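Local coordinates for protein putative aminopeptidase (Leishmania major, PDB 5NTH) that probably removes amino acids from the N termini of peptides as a manganese-binding leucyl aminopeptidase of the M17 family, at residues T33-I37 / S38-C42; P69-A72 / E73-R77. All blocks are in the same frame, centred on the assembly; numbering follows the deposited sequence.

Interaction 1 of 2, residues T33-I37 / S38-C42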
# COMPACT_ATOMS: atom_id res chain seq x y z
N THR A 33 -37.06 -20.78 -26.15
CA THR A 33 -38.20 -20.84 -27.03
C THR A 33 -39.35 -20.15 -26.35
O THR A 33 -39.37 -19.94 -25.13
CB THR A 33 -38.57 -22.31 -27.37
OG1 THR A 33 -38.94 -23.04 -26.19
CG2 THR A 33 -37.41 -22.98 -28.08
N PHE A 34 -40.35 -19.81 -27.15
CA PHE A 34 -41.56 -19.26 -26.60
C PHE A 34 -42.73 -20.12 -27.07
O PHE A 34 -42.71 -20.65 -28.18
CB PHE A 34 -41.72 -17.81 -27.03
CG PHE A 34 -40.56 -16.92 -26.63
CD1 PHE A 34 -39.37 -16.94 -27.35
CD2 PHE A 34 -40.66 -16.07 -25.53
CE1 PHE A 34 -38.32 -16.13 -26.98
CE2 PHE A 34 -39.61 -15.28 -25.14
CZ PHE A 34 -38.43 -15.31 -25.86
N THR A 35 -43.73 -20.25 -26.22
CA THR A 35 -44.93 -21.02 -26.55
C THR A 35 -46.13 -20.17 -26.20
O THR A 35 -46.20 -19.57 -25.13
CB THR A 35 -44.95 -22.37 -25.78
OG1 THR A 35 -43.94 -23.25 -26.31
CG2 THR A 35 -46.33 -23.08 -25.88
N ASP A 36 -47.11 -20.14 -27.09
CA ASP A 36 -48.27 -19.29 -26.92
C ASP A 36 -49.09 -19.84 -25.74
O ASP A 36 -49.49 -20.98 -25.80
CB ASP A 36 -49.04 -19.32 -28.24
CG ASP A 36 -50.34 -18.53 -28.22
OD1 ASP A 36 -50.91 -18.32 -27.11
OD2 ASP A 36 -50.78 -18.12 -29.33
N ILE A 37 -49.33 -19.07 -24.69
CA ILE A 37 -49.99 -19.62 -23.47
C ILE A 37 -51.32 -20.28 -23.78
O ILE A 37 -51.77 -21.18 -23.06
CB ILE A 37 -50.24 -18.58 -22.37
CG1 ILE A 37 -50.70 -19.26 -21.08
CG2 ILE A 37 -51.30 -17.55 -22.79
CD1 ILE A 37 -50.63 -18.36 -19.86
N SER A 38 -51.96 -19.84 -24.85
CA SER A 38 -53.25 -20.41 -25.22
C SER A 38 -53.11 -21.81 -25.89
O SER A 38 -54.13 -22.44 -26.17
CB SER A 38 -54.00 -19.44 -26.14
OG SER A 38 -53.45 -19.55 -27.45
N LYS A 39 -51.88 -22.27 -26.14
CA LYS A 39 -51.62 -23.57 -26.79
C LYS A 39 -50.69 -24.53 -26.02
O LYS A 39 -50.10 -25.44 -26.62
CB LYS A 39 -51.05 -23.37 -28.18
CG LYS A 39 -51.66 -22.19 -28.88
CD LYS A 39 -51.29 -22.20 -30.36
CE LYS A 39 -51.84 -20.93 -31.01
NZ LYS A 39 -52.09 -21.08 -32.48
N VAL A 40 -50.58 -24.33 -24.71
CA VAL A 40 -49.85 -25.24 -23.84
C VAL A 40 -50.66 -26.52 -23.74
O VAL A 40 -51.80 -26.49 -23.29
CB VAL A 40 -49.67 -24.63 -22.43
CG1 VAL A 40 -49.16 -25.66 -21.40
CG2 VAL A 40 -48.70 -23.45 -22.48
N SER A 41 -50.03 -27.62 -24.17
CA SER A 41 -50.60 -28.99 -24.09
C SER A 41 -49.73 -29.95 -23.27
O SER A 41 -50.21 -30.97 -22.78
CB SER A 41 -50.78 -29.57 -25.50
OG SER A 41 -49.55 -29.54 -26.23
N CYS A 42 -48.46 -29.66 -23.12
CA CYS A 42 -47.67 -30.40 -22.17
C CYS A 42 -46.87 -29.52 -21.20
O CYS A 42 -46.67 -28.34 -21.42
CB CYS A 42 -46.76 -31.36 -22.92
SG CYS A 42 -45.25 -30.56 -23.45
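The Asp36 carboxylate has Ser38 and Lys39 on the same face. Ser38 OG comes from well above the plane, about 58° out of it, and donates to Asp36 OD1 at 2.8 Å. Ser38 N reaches Asp36 OD1 as well, at 2.9 Å, on the anti side and tilted 33° from the plane. Two donors of one residue therefore grip OD1. CG of Asp36 is anti to its backbone N (chi1 177°), which places the carboxylate beside its own carbonyl carbon, on the side of the following residues, within reach of Ser38.

The extended Lys39 chain passes over this face, with Lys39 CE 3.4 Å from Asp36 OD2. The ammonium goes further on: Lys39 NZ is 4.5 Å from Asp36 OD2, beyond a salt bridge. Asp36 OD2 forms its salt bridge with Arg188 instead. This would hold the carboxylate in place from its second oxygen.

In the backbone, Lys39 N donates to Asp36 O at 2.7 Å, nearly straight at the hydrogen. Further along, the methyls Thr35 CG2 and Val40 CG2 meet at 4.2 Å, their side chains crossing at about a right angle. Thr35 OG1 is hydrogen-bonded to Asn182 ND2 of the neighbouring strand 181-185.

The arrangement is an Asx turn at Asp36 combined with a type I beta turn, 36-39. It turns the chain in the loop between strands 32-34 and 46-51.

Interaction 2 of 2, residues P69-A72 / E73-R77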
# COMPACT_ATOMS: atom_id res chain seq x y z
N PRO A 69 -53.18 -29.07 -6.27
CA PRO A 69 -53.28 -28.57 -4.89
C PRO A 69 -51.95 -28.14 -4.25
O PRO A 69 -51.93 -27.14 -3.54
CB PRO A 69 -53.89 -29.75 -4.14
CG PRO A 69 -54.66 -30.47 -5.18
CD PRO A 69 -53.76 -30.42 -6.38
N ALA A 70 -50.86 -28.87 -4.50
CA ALA A 70 -49.56 -28.52 -3.92
C ALA A 70 -49.10 -27.17 -4.47
O ALA A 70 -48.51 -26.35 -3.75
CB ALA A 70 -48.52 -29.58 -4.20
N VAL A 71 -49.41 -26.93 -5.74
CA VAL A 71 -49.05 -25.68 -6.37
C VAL A 71 -49.90 -24.59 -5.78
O VAL A 71 -49.40 -23.53 -5.47
CB VAL A 71 -49.23 -25.71 -7.89
CG1 VAL A 71 -49.06 -24.30 -8.45
CG2 VAL A 71 -48.21 -26.65 -8.50
N ALA A 72 -51.17 -24.85 -5.60
CA ALA A 72 -52.08 -23.88 -4.98
C ALA A 72 -51.55 -23.46 -3.62
O ALA A 72 -51.62 -22.30 -3.25
CB ALA A 72 -53.47 -24.48 -4.85
N GLU A 73 -51.01 -24.44 -2.90
CA GLU A 73 -50.49 -24.20 -1.57
C GLU A 73 -49.23 -23.34 -1.61
O GLU A 73 -49.01 -22.46 -0.76
CB GLU A 73 -50.18 -25.52 -0.89
CG GLU A 73 -49.66 -25.38 0.53
CD GLU A 73 -50.63 -24.71 1.51
OE1 GLU A 73 -51.89 -24.69 1.27
OE2 GLU A 73 -50.09 -24.21 2.54
N ALA A 74 -48.39 -23.60 -2.60
CA ALA A 74 -47.22 -22.78 -2.79
C ALA A 74 -47.61 -21.30 -3.01
O ALA A 74 -46.93 -20.39 -2.53
CB ALA A 74 -46.40 -23.30 -3.96
N LEU A 75 -48.74 -21.07 -3.70
CA LEU A 75 -49.21 -19.73 -3.95
C LEU A 75 -49.77 -19.08 -2.70
O LEU A 75 -49.69 -17.86 -2.59
CB LEU A 75 -50.19 -19.70 -5.09
CG LEU A 75 -49.57 -20.12 -6.43
CD1 LEU A 75 -50.64 -20.48 -7.46
CD2 LEU A 75 -48.68 -19.02 -6.97
N GLN A 76 -50.28 -19.87 -1.74
CA GLN A 76 -50.69 -19.29 -0.45
C GLN A 76 -49.49 -18.83 0.37
O GLN A 76 -49.65 -17.96 1.24
CB GLN A 76 -51.54 -20.23 0.44
CG GLN A 76 -52.72 -20.92 -0.21
CD GLN A 76 -53.84 -20.00 -0.75
OE1 GLN A 76 -53.62 -18.83 -1.10
NE2 GLN A 76 -55.06 -20.56 -0.84
N ARG A 77 -48.32 -19.41 0.11
CA ARG A 77 -47.16 -19.23 0.99
C ARG A 77 -46.12 -18.26 0.51
O ARG A 77 -45.36 -17.71 1.31
CB ARG A 77 -46.45 -20.56 1.19
CG ARG A 77 -47.22 -21.52 2.06
CD ARG A 77 -46.39 -22.73 2.35
NE ARG A 77 -47.18 -23.65 3.15
CZ ARG A 77 -46.69 -24.61 3.92
NH1 ARG A 77 -45.38 -24.83 3.99
NH2 ARG A 77 -47.53 -25.36 4.63
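This is one short alpha-helix, 69-77, in the N-terminal domain assigned to the macro clan. Four i to i+4 backbone bonds join its two halves. The first runs from Glu73 N to Pro69 O at 2.9 Å. Ala74 N to Ala70 O and Leu75 N to Val71 O follow. The last runs from Gln76 N to Ala72 O at 3.2 Å. Leu75 N also makes a weak bond to Ala72 O.

On the buried side, Val71 CG1 meets Leu75 CD1 at 4.3 Å, one turn apart. Leu75 CG lies beside its own backbone N (chi1 -64°), which leans the leucine back over Val71 O.

Another side carries a salt bridge. Arg77 NE donates to the anti lone pair of Glu73 OE2 at 3.0 Å. The bend of Glu73 at chi2 (61°) turns its carboxylate along the helix toward Arg77.

The helix packs on one face of the sheet, over its last two strands. Val71 and Leu75 pack on Val99 and Val101 of strand 97-103. Ala70 and Ala74 touch Ala88 and Val84 of strand 83-88. Tyr96 of the second subunit packs against Pro69, Ala70 and Glu73, placing the helix at a subunit interface.

Overall arrangement
From the N terminus, helix 12-26 comes first, then edge strand 32-34. Interaction 1 closes a tight turn in the loop that leads from that strand to strand 46-51. Strand 46-51 and helix 53-57 follow. Interaction 2 then bonds successive turns of helix 69-77, before strand 83-88. The two contacts are in series and neither nest nor cross. The centres of interactions 1 and 2 are about 22 Å apart; their nearest atoms are about 13 Å apart. Both adjoin the same six-stranded sheet. Interaction 1 sits by strands 32-34 and 181-185, and interaction 2 by strands 97-103 and 83-88 at the other end. Both are remote from the manganese and actinonin sites.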